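Local coordinates for protein maquette-3 (PDB 6Z0C) that is an artificial four-helix bundle modelled in silico, apparently designed to carry buried charged networks within a hydrophobic core, at residues Q87-T92 with Q109-L114; K117-L122 with L182-Q187; Q41-S46 with K60-E65. One frame throughout, in Å; residues are numbered along the deposited sequence.

Interaction 1 (Q87-T92 with Q109-L114); sequences QELQQT and QKFQQL
Lys110, first of 109-114 to meet Thr92, lies in an antiparallel helix pair of a four-helix bundle, where 87-92 of helix 52-99 and 109-114 of helix 105-144 run at 157° with axes 9.4 Å apart. Its aliphatic CG passes the Thr92 hydroxyl at about a right angle. Further out, Lys110 NZ stays 4.4 Å from Glu88 OE2, attractive but beyond salt-bridge distance.

Phe111 follows, with its ring swung anti to the backbone N (chi1 -172°). Leu89 CD1 sits over the middle of one ring face, 3.5 Å from the centroid, a CH-pi contact with the methyl almost on the ring normal. Thr92 CG2 comes in at the ring's edge and presses on Phe111 CB at 3.6 Å. Trp194 of helix 152-194 adds an edge-to-face partner to the same ring.

One turn on, Leu114 divides its two methyls: CD2 lies across the Glu88 side chain at about a right angle, 3.6 Å from OE2, while CD1 reaches Thr92 OG1 at the same distance. That hydroxyl is tied down within its own helix: Thr92 OG1 donates to Glu88 O over 2.9 Å, and Thr92 N meets this oxygen from the opposite face of the carbonyl plane.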
loop_
_atom_site.group_PDB
_atom_site.type_symbol
_atom_site.label_atom_id
_atom_site.label_comp_id
_atom_site.label_asym_id
_atom_site.label_seq_id
_atom_site.Cartn_x
_atom_site.Cartn_y
_atom_site.Cartn_z
ATOM N N GLN A 87 -13.680 -9.909 -1.135
ATOM C CA GLN A 87 -14.993 -10.381 -1.656
ATOM C C GLN A 87 -15.302 -11.770 -1.072
ATOM O O GLN A 87 -16.479 -12.019 -0.740
ATOM C CB GLN A 87 -15.024 -10.386 -3.186
ATOM C CG GLN A 87 -16.417 -10.630 -3.758
ATOM C CD GLN A 87 -17.480 -9.747 -3.144
ATOM O OE1 GLN A 87 -17.312 -8.534 -3.021
ATOM N NE2 GLN A 87 -18.591 -10.352 -2.748
ATOM N N GLU A 88 -14.291 -12.636 -0.934
ATOM C CA GLU A 88 -14.446 -13.996 -0.341
ATOM C C GLU A 88 -14.810 -13.861 1.143
ATOM O O GLU A 88 -15.639 -14.660 1.637
ATOM C CB GLU A 88 -13.172 -14.821 -0.524
ATOM C CG GLU A 88 -12.847 -15.110 -1.977
ATOM C CD GLU A 88 -11.680 -16.055 -2.207
ATOM O OE1 GLU A 88 -11.145 -16.070 -3.336
ATOM O OE2 GLU A 88 -11.315 -16.779 -1.265
ATOM N N LEU A 89 -14.211 -12.892 1.834
ATOM C CA LEU A 89 -14.527 -12.588 3.253
ATOM C C LEU A 89 -15.977 -12.103 3.348
ATOM O O LEU A 89 -16.676 -12.548 4.266
ATOM C CB LEU A 89 -13.548 -11.543 3.794
ATOM C CG LEU A 89 -13.697 -11.228 5.282
ATOM C CD1 LEU A 89 -13.294 -12.419 6.131
ATOM C CD2 LEU A 89 -12.880 -10.005 5.661
ATOM N N GLN A 90 -16.416 -11.240 2.424
ATOM C CA GLN A 90 -17.819 -10.750 2.370
ATOM C C GLN A 90 -18.753 -11.963 2.261
ATOM O O GLN A 90 -19.736 -12.028 3.026
ATOM C CB GLN A 90 -18.010 -9.766 1.213
ATOM C CG GLN A 90 -19.346 -9.040 1.247
ATOM C CD GLN A 90 -20.494 -9.909 0.797
ATOM O OE1 GLN A 90 -20.353 -10.752 -0.088
ATOM N NE2 GLN A 90 -21.648 -9.715 1.417
ATOM N N GLN A 91 -18.442 -12.894 1.358
ATOM C CA GLN A 91 -19.276 -14.094 1.074
ATOM C C GLN A 91 -19.352 -14.968 2.332
ATOM O O GLN A 91 -20.420 -15.544 2.580
ATOM C CB GLN A 91 -18.717 -14.872 -0.119
ATOM C CG GLN A 91 -18.955 -14.181 -1.456
ATOM C CD GLN A 91 -18.331 -14.927 -2.611
ATOM O OE1 GLN A 91 -17.297 -15.580 -2.474
ATOM N NE2 GLN A 91 -18.964 -14.835 -3.770
ATOM N N THR A 92 -18.268 -15.043 3.108
ATOM C CA THR A 92 -18.197 -15.852 4.353
ATOM C C THR A 92 -19.051 -15.187 5.439
ATOM O O THR A 92 -19.774 -15.916 6.146
ATOM C CB THR A 92 -16.740 -16.081 4.766
ATOM O OG1 THR A 92 -16.097 -16.687 3.645
ATOM C CG2 THR A 92 -16.600 -16.968 5.983
ATOM N N GLN A 109 -13.657 -20.601 10.825
ATOM C CA GLN A 109 -12.286 -20.995 10.394
ATOM C C GLN A 109 -11.977 -20.321 9.051
ATOM O O GLN A 109 -10.906 -19.688 8.939
ATOM C CB GLN A 109 -12.141 -22.516 10.327
ATOM C CG GLN A 109 -11.954 -23.160 11.694
ATOM C CD GLN A 109 -12.014 -24.667 11.648
ATOM O OE1 GLN A 109 -12.105 -25.274 10.585
ATOM N NE2 GLN A 109 -11.961 -25.288 12.813
ATOM N N LYS A 110 -12.893 -20.426 8.083
ATOM C CA LYS A 110 -12.729 -19.838 6.726
ATOM C C LYS A 110 -12.590 -18.315 6.848
ATOM O O LYS A 110 -11.676 -17.749 6.213
ATOM C CB LYS A 110 -13.906 -20.221 5.823
ATOM C CG LYS A 110 -13.791 -19.751 4.380
ATOM C CD LYS A 110 -12.497 -20.154 3.709
ATOM C CE LYS A 110 -12.501 -19.909 2.214
ATOM N NZ LYS A 110 -11.138 -20.010 1.646
ATOM N N PHE A 111 -13.454 -17.683 7.646
ATOM C CA PHE A 111 -13.466 -16.214 7.879
ATOM C C PHE A 111 -12.112 -15.760 8.438
ATOM O O PHE A 111 -11.552 -14.765 7.946
ATOM C CB PHE A 111 -14.608 -15.831 8.820
ATOM C CG PHE A 111 -14.833 -14.349 8.975
ATOM C CD1 PHE A 111 -13.943 -13.565 9.697
ATOM C CD2 PHE A 111 -15.948 -13.743 8.421
ATOM C CE1 PHE A 111 -14.162 -12.206 9.849
ATOM C CE2 PHE A 111 -16.161 -12.381 8.573
ATOM C CZ PHE A 111 -15.273 -11.617 9.293
ATOM N N GLN A 112 -11.604 -16.466 9.450
ATOM C CA GLN A 112 -10.354 -16.096 10.163
ATOM C C GLN A 112 -9.148 -16.343 9.249
ATOM O O GLN A 112 -8.227 -15.504 9.258
ATOM C CB GLN A 112 -10.275 -16.847 11.490
ATOM C CG GLN A 112 -11.294 -16.346 12.499
ATOM C CD GLN A 112 -11.141 -17.013 13.842
ATOM O OE1 GLN A 112 -11.049 -18.234 13.945
ATOM N NE2 GLN A 112 -11.119 -16.203 14.887
ATOM N N GLN A 113 -9.166 -17.427 8.470
ATOM C CA GLN A 113 -8.115 -17.745 7.465
ATOM C C GLN A 113 -8.035 -16.615 6.430
ATOM O O GLN A 113 -6.912 -16.192 6.106
ATOM C CB GLN A 113 -8.399 -19.086 6.784
ATOM C CG GLN A 113 -8.073 -20.295 7.651
ATOM C CD GLN A 113 -8.734 -21.551 7.137
ATOM O OE1 GLN A 113 -9.065 -21.663 5.957
ATOM N NE2 GLN A 113 -8.932 -22.513 8.025
ATOM N N LEU A 114 -9.177 -16.138 5.929
ATOM C CA LEU A 114 -9.217 -15.040 4.924
ATOM C C LEU A 114 -8.706 -13.741 5.560
ATOM O O LEU A 114 -7.847 -13.087 4.951
ATOM C CB LEU A 114 -10.642 -14.886 4.390
ATOM C CG LEU A 114 -11.075 -15.976 3.410
ATOM C CD1 LEU A 114 -12.578 -15.941 3.194
ATOM C CD2 LEU A 114 -10.334 -15.842 2.086
#

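Interaction 2 (K117-L122 with L182-Q187); sequences KIQQLL and LVQKLQ
Within the four-helix bundle, helices 105-144 and 152-194 lie antiparallel, and 117-122 packs on 182-187 at a local axis separation of 10.5 Å, with the two directions 169° apart. Gln119 and Val183 are the nearest pair of residues by CA position.

Val183 takes part in three of the four residue contacts, and its two methyls do different work. CG2 points to the bundle interior and touches two residues one turn apart on the other helix: Leu122 CD1 at 3.5 Å and Ile118 CG2 at 3.7 Å. The Leu122 and Val183 side chains run alongside one another, pointing in opposite senses, whereas Ile118 meets the valine obliquely with its CG2 branch, which lies anti to the backbone N. The other valine methyl, CG1, lies against Gln119 CB at 4.1 Å. Phe17 of helix 4-48 touches both Ile118 and Val183, so a third helix closes over this apolar group.

Toward the surface the two helices present amides. Gln119 is extended beyond CG, while Gln184 bends at chi2 (-53°), a turn that carries its amide toward the other helix. Gln184 NE2 ends 3.9 Å from Gln119 OE1, with the amide planes 81° apart.

That spacing is longer than a hydrogen bond, and no direct hydrogen bond joins the two segments. The pairing therefore rests on van der Waals contact of branched aliphatic groups, with the glutamine amides flanking it by proximity alone.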
loop_
_atom_site.group_PDB
_atom_site.type_symbol
_atom_site.label_atom_id
_atom_site.label_comp_id
_atom_site.label_asym_id
_atom_site.label_seq_id
_atom_site.Cartn_x
_atom_site.Cartn_y
_atom_site.Cartn_z
ATOM N N LYS A 117 -4.936 -13.879 5.996
ATOM C CA LYS A 117 -4.259 -13.750 4.677
ATOM C C LYS A 117 -4.209 -12.266 4.299
ATOM O O LYS A 117 -3.133 -11.800 3.881
ATOM C CB LYS A 117 -4.968 -14.583 3.605
ATOM C CG LYS A 117 -4.688 -16.077 3.671
ATOM C CD LYS A 117 -5.352 -16.865 2.560
ATOM C CE LYS A 117 -5.184 -18.360 2.715
ATOM N NZ LYS A 117 -5.726 -19.091 1.546
ATOM N N ILE A 118 -5.325 -11.551 4.461
ATOM C CA ILE A 118 -5.418 -10.093 4.143
ATOM C C ILE A 118 -4.424 -9.351 5.045
ATOM O O ILE A 118 -3.628 -8.565 4.510
ATOM C CB ILE A 118 -6.863 -9.567 4.283
ATOM C CG1 ILE A 118 -7.792 -10.191 3.236
ATOM C CG2 ILE A 118 -6.891 -8.043 4.214
ATOM C CD1 ILE A 118 -9.258 -9.900 3.450
ATOM N N GLN A 119 -4.438 -9.624 6.354
ATOM C CA GLN A 119 -3.509 -9.004 7.342
ATOM C C GLN A 119 -2.054 -9.212 6.896
ATOM O O GLN A 119 -1.284 -8.230 6.932
ATOM C CB GLN A 119 -3.761 -9.572 8.739
ATOM C CG GLN A 119 -2.760 -9.096 9.781
ATOM C CD GLN A 119 -3.197 -9.422 11.189
ATOM O OE1 GLN A 119 -4.197 -10.102 11.415
ATOM N NE2 GLN A 119 -2.444 -8.931 12.157
ATOM N N GLN A 120 -1.691 -10.436 6.493
ATOM C CA GLN A 120 -0.314 -10.803 6.058
ATOM C C GLN A 120 0.058 -10.019 4.787
ATOM O O GLN A 120 1.214 -9.549 4.716
ATOM C CB GLN A 120 -0.192 -12.316 5.864
ATOM C CG GLN A 120 -0.155 -13.089 7.178
ATOM C CD GLN A 120 -0.285 -14.583 7.006
ATOM O OE1 GLN A 120 -0.741 -15.082 5.977
ATOM N NE2 GLN A 120 0.108 -15.319 8.033
ATOM N N LEU A 121 -0.872 -9.868 3.835
ATOM C CA LEU A 121 -0.666 -9.062 2.596
ATOM C C LEU A 121 -0.382 -7.601 2.970
ATOM O O LEU A 121 0.536 -7.009 2.375
ATOM C CB LEU A 121 -1.897 -9.144 1.684
ATOM C CG LEU A 121 -2.103 -10.445 0.909
ATOM C CD1 LEU A 121 -3.327 -10.329 0.014
ATOM C CD2 LEU A 121 -0.881 -10.812 0.078
ATOM N N LEU A 122 -1.149 -7.036 3.906
ATOM C CA LEU A 122 -1.017 -5.613 4.329
ATOM C C LEU A 122 0.304 -5.401 5.078
ATOM O O LEU A 122 0.904 -4.320 4.914
ATOM C CB LEU A 122 -2.198 -5.222 5.219
ATOM C CG LEU A 122 -3.572 -5.237 4.556
ATOM C CD1 LEU A 122 -4.648 -4.952 5.588
ATOM C CD2 LEU A 122 -3.649 -4.241 3.407
ATOM N N LEU A 182 -9.128 -1.716 9.603
ATOM C CA LEU A 182 -10.383 -2.291 9.054
ATOM C C LEU A 182 -10.357 -3.815 9.208
ATOM O O LEU A 182 -11.428 -4.380 9.483
ATOM C CB LEU A 182 -10.557 -1.877 7.591
ATOM C CG LEU A 182 -10.949 -0.417 7.365
ATOM C CD1 LEU A 182 -11.117 -0.133 5.879
ATOM C CD2 LEU A 182 -12.226 -0.066 8.115
ATOM N N VAL A 183 -9.193 -4.451 9.044
ATOM C CA VAL A 183 -9.038 -5.925 9.236
ATOM C C VAL A 183 -9.447 -6.267 10.673
ATOM O O VAL A 183 -10.199 -7.232 10.857
ATOM C CB VAL A 183 -7.611 -6.418 8.933
ATOM C CG1 VAL A 183 -7.375 -7.824 9.480
ATOM C CG2 VAL A 183 -7.306 -6.370 7.446
ATOM N N GLN A 184 -8.960 -5.506 11.655
ATOM C CA GLN A 184 -9.269 -5.735 13.092
ATOM C C GLN A 184 -10.770 -5.531 13.339
ATOM O O GLN A 184 -11.361 -6.370 14.041
ATOM C CB GLN A 184 -8.414 -4.829 13.978
ATOM C CG GLN A 184 -6.936 -5.182 13.950
ATOM C CD GLN A 184 -6.678 -6.639 14.251
ATOM O OE1 GLN A 184 -7.316 -7.240 15.112
ATOM N NE2 GLN A 184 -5.739 -7.224 13.527
ATOM N N LYS A 185 -11.365 -4.468 12.786
ATOM C CA LYS A 185 -12.822 -4.191 12.920
ATOM C C LYS A 185 -13.626 -5.341 12.300
ATOM O O LYS A 185 -14.622 -5.756 12.914
ATOM C CB LYS A 185 -13.201 -2.863 12.263
ATOM C CG LYS A 185 -12.631 -1.630 12.945
ATOM C CD LYS A 185 -13.190 -0.337 12.390
ATOM C CE LYS A 185 -12.687 0.889 13.119
ATOM N NZ LYS A 185 -13.081 0.880 14.548
ATOM N N LEU A 186 -13.216 -5.837 11.129
ATOM C CA LEU A 186 -13.911 -6.965 10.454
ATOM C C LEU A 186 -13.816 -8.221 11.334
ATOM O O LEU A 186 -14.833 -8.916 11.454
ATOM C CB LEU A 186 -13.320 -7.176 9.058
ATOM C CG LEU A 186 -13.831 -6.197 8.001
ATOM C CD1 LEU A 186 -12.959 -6.217 6.757
ATOM C CD2 LEU A 186 -15.276 -6.498 7.638
ATOM N N GLN A 187 -12.660 -8.472 11.959
ATOM C CA GLN A 187 -12.449 -9.618 12.889
ATOM C C GLN A 187 -13.362 -9.459 14.116
ATOM O O GLN A 187 -13.900 -10.479 14.580
ATOM C CB GLN A 187 -10.980 -9.722 13.308
ATOM C CG GLN A 187 -10.058 -10.243 12.214
ATOM C CD GLN A 187 -9.824 -11.733 12.284
ATOM O OE1 GLN A 187 -10.715 -12.516 12.618
ATOM N NE2 GLN A 187 -8.612 -12.143 11.954
#

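Interaction 3 (Q41-S46 with K60-E65); sequences QLREAS and KQLELE
Glu65 OE1, which lies 3.3 Å from Leu42 CD1 across the helix pair, takes a hydrogen bond from Gln61 NE2 one turn back on its own helix. The bond measures 2.9 Å and is moderately bent, 154° at the hydrogen. The amide nitrogen meets the oxygen from above the carboxylate plane, 39° out of it. Both side chains bend at chi2, and the bend in Gln61 turns its amide toward Glu65. The other carboxylate oxygen, Glu65 OE2, forms salt bridges with Lys35 of helix 4-48 and Lys162 of helix 152-194. A buried acid is thus held by two lysines and an amide, consistent with the buried charged networks the design aimed at, and the two positive charges would be expected to stabilise its ionised form.

Leu42 supplies the apolar counterpart from the facing helix. The Leu42 and Glu65 side chains cross at about a right angle, which sets CD1 beside OE1, and the same methyl also rests on Gln61 CG at 3.9 Å. Phe139 of helix 105-144 and Leu158 of helix 152-194 touch Leu42 as well, so all four helices of the bundle converge here. The pair itself is antiparallel: helices 4-48 and 52-99 are consecutive, and their local axes pass 9.8 Å apart at 161°.

Leu62 packs on the outer side of Leu42. Its CD1 methyl sits 4.0 Å from Leu42 CB, while CD2 turns to the surface side and meets Arg43 CD at 3.7 Å. Only the aliphatic part of the arginine is used in this way; its NE makes a salt bridge with Glu47 on the same helix, while the CD methylene rests on the leucine methyl.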
loop_
_atom_site.group_PDB
_atom_site.type_symbol
_atom_site.label_atom_id
_atom_site.label_comp_id
_atom_site.label_asym_id
_atom_site.label_seq_id
_atom_site.Cartn_x
_atom_site.Cartn_y
_atom_site.Cartn_z
ATOM N N GLN A 41 14.069 12.593 -15.510
ATOM C CA GLN A 41 14.800 13.766 -14.950
ATOM C C GLN A 41 16.197 13.339 -14.481
ATOM O O GLN A 41 17.165 14.086 -14.735
ATOM C CB GLN A 41 14.037 14.385 -13.777
ATOM C CG GLN A 41 12.842 15.232 -14.185
ATOM C CD GLN A 41 12.179 15.844 -12.977
ATOM O OE1 GLN A 41 11.062 15.491 -12.614
ATOM N NE2 GLN A 41 12.882 16.755 -12.322
ATOM N N LEU A 42 16.295 12.199 -13.794
ATOM C CA LEU A 42 17.587 11.630 -13.319
ATOM C C LEU A 42 18.483 11.331 -14.523
ATOM O O LEU A 42 19.670 11.684 -14.475
ATOM C CB LEU A 42 17.335 10.349 -12.520
ATOM C CG LEU A 42 17.151 10.523 -11.017
ATOM C CD1 LEU A 42 16.691 9.214 -10.387
ATOM C CD2 LEU A 42 18.439 11.008 -10.365
ATOM N N ARG A 43 17.938 10.668 -15.547
ATOM C CA ARG A 43 18.699 10.297 -16.768
ATOM C C ARG A 43 19.219 11.573 -17.444
ATOM O O ARG A 43 20.411 11.610 -17.788
ATOM C CB ARG A 43 17.837 9.459 -17.718
ATOM C CG ARG A 43 18.558 9.015 -18.983
ATOM C CD ARG A 43 19.799 8.196 -18.687
ATOM N NE ARG A 43 20.554 7.858 -19.885
ATOM C CZ ARG A 43 20.463 6.717 -20.563
ATOM N NH1 ARG A 43 19.627 5.764 -20.180
ATOM N NH2 ARG A 43 21.214 6.540 -21.636
ATOM N N GLU A 44 18.363 12.583 -17.612
ATOM C CA GLU A 44 18.732 13.879 -18.243
ATOM C C GLU A 44 19.839 14.548 -17.419
ATOM O O GLU A 44 20.851 14.949 -18.022
ATOM C CB GLU A 44 17.511 14.790 -18.379
ATOM C CG GLU A 44 17.845 16.153 -18.963
ATOM C CD GLU A 44 16.693 16.884 -19.634
ATOM O OE1 GLU A 44 15.572 16.340 -19.659
ATOM O OE2 GLU A 44 16.925 17.998 -20.140
ATOM N N ALA A 45 19.661 14.658 -16.099
ATOM C CA ALA A 45 20.648 15.269 -15.173
ATOM C C ALA A 45 21.978 14.508 -15.263
ATOM O O ALA A 45 23.029 15.161 -15.315
ATOM C CB ALA A 45 20.109 15.286 -13.764
ATOM N N SER A 46 21.923 13.175 -15.293
ATOM C CA SER A 46 23.100 12.273 -15.412
ATOM C C SER A 46 23.856 12.542 -16.722
ATOM O O SER A 46 25.101 12.621 -16.685
ATOM C CB SER A 46 22.680 10.836 -15.319
ATOM O OG SER A 46 23.817 9.992 -15.341
ATOM N N LYS A 60 24.092 5.875 -10.165
ATOM C CA LYS A 60 23.861 4.712 -9.264
ATOM C C LYS A 60 22.420 4.786 -8.733
ATOM O O LYS A 60 21.804 3.716 -8.588
ATOM C CB LYS A 60 24.973 4.569 -8.216
ATOM C CG LYS A 60 25.005 5.572 -7.076
ATOM C CD LYS A 60 25.999 5.178 -5.989
ATOM C CE LYS A 60 26.823 6.331 -5.454
ATOM N NZ LYS A 60 26.012 7.257 -4.630
ATOM N N GLN A 61 21.855 5.986 -8.548
ATOM C CA GLN A 61 20.438 6.149 -8.115
ATOM C C GLN A 61 19.492 5.718 -9.244
ATOM O O GLN A 61 18.421 5.163 -8.937
ATOM C CB GLN A 61 20.143 7.585 -7.682
ATOM C CG GLN A 61 18.684 7.821 -7.307
ATOM C CD GLN A 61 18.206 6.949 -6.170
ATOM O OE1 GLN A 61 18.993 6.427 -5.381
ATOM N NE2 GLN A 61 16.896 6.787 -6.079
ATOM N N LEU A 62 19.867 5.975 -10.498
ATOM C CA LEU A 62 19.074 5.599 -11.699
ATOM C C LEU A 62 18.803 4.086 -11.683
ATOM O O LEU A 62 17.642 3.691 -11.925
ATOM C CB LEU A 62 19.849 6.037 -12.946
ATOM C CG LEU A 62 19.086 6.031 -14.268
ATOM C CD1 LEU A 62 17.755 6.765 -14.162
ATOM C CD2 LEU A 62 19.941 6.647 -15.361
ATOM N N GLU A 63 19.819 3.271 -11.375
ATOM C CA GLU A 63 19.700 1.785 -11.282
ATOM C C GLU A 63 18.674 1.400 -10.207
ATOM O O GLU A 63 17.831 0.525 -10.478
ATOM C CB GLU A 63 21.040 1.133 -10.938
ATOM C CG GLU A 63 22.158 1.470 -11.906
ATOM C CD GLU A 63 23.367 0.554 -11.808
ATOM O OE1 GLU A 63 24.169 0.539 -12.762
ATOM O OE2 GLU A 63 23.505 -0.143 -10.779
ATOM N N LEU A 64 18.760 2.011 -9.023
ATOM C CA LEU A 64 17.851 1.733 -7.873
ATOM C C LEU A 64 16.420 2.118 -8.269
ATOM O O LEU A 64 15.490 1.387 -7.909
ATOM C CB LEU A 64 18.339 2.506 -6.640
ATOM C CG LEU A 64 17.350 2.652 -5.481
ATOM C CD1 LEU A 64 16.798 1.306 -5.029
ATOM C CD2 LEU A 64 18.002 3.366 -4.300
ATOM N N GLU A 65 16.264 3.212 -9.012
ATOM C CA GLU A 65 14.944 3.767 -9.414
ATOM C C GLU A 65 14.140 2.718 -10.201
ATOM O O GLU A 65 12.923 2.582 -9.943
ATOM C CB GLU A 65 15.150 5.043 -10.232
ATOM C CG GLU A 65 14.053 6.066 -10.028
ATOM C CD GLU A 65 14.074 6.788 -8.696
ATOM O OE1 GLU A 65 15.157 7.254 -8.291
ATOM O OE2 GLU A 65 13.000 6.900 -8.078
#

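In the fold
Interactions 1 and 2 are neighbours, their centres about 11 Å apart, and share helix 105-144. They meet directly: Phe111 CZ lies 3.5 Å from Leu186 O, and Leu89 CD2 is 3.9 Å from Leu186 CD1, so the packing of one pair of helices continues into the next. Interaction 3 lies on the opposite side of the chain's centre, its centre about 44 Å from that of interaction 1 and about 37 Å from that of interaction 2. Helix 52-99 supplies a segment to both interaction 1 and interaction 3. The potassium site joins the loop after helix 52-99, through Gly101 and Gly103, to the C-terminal Gln200, at the interaction 1 end of the bundle.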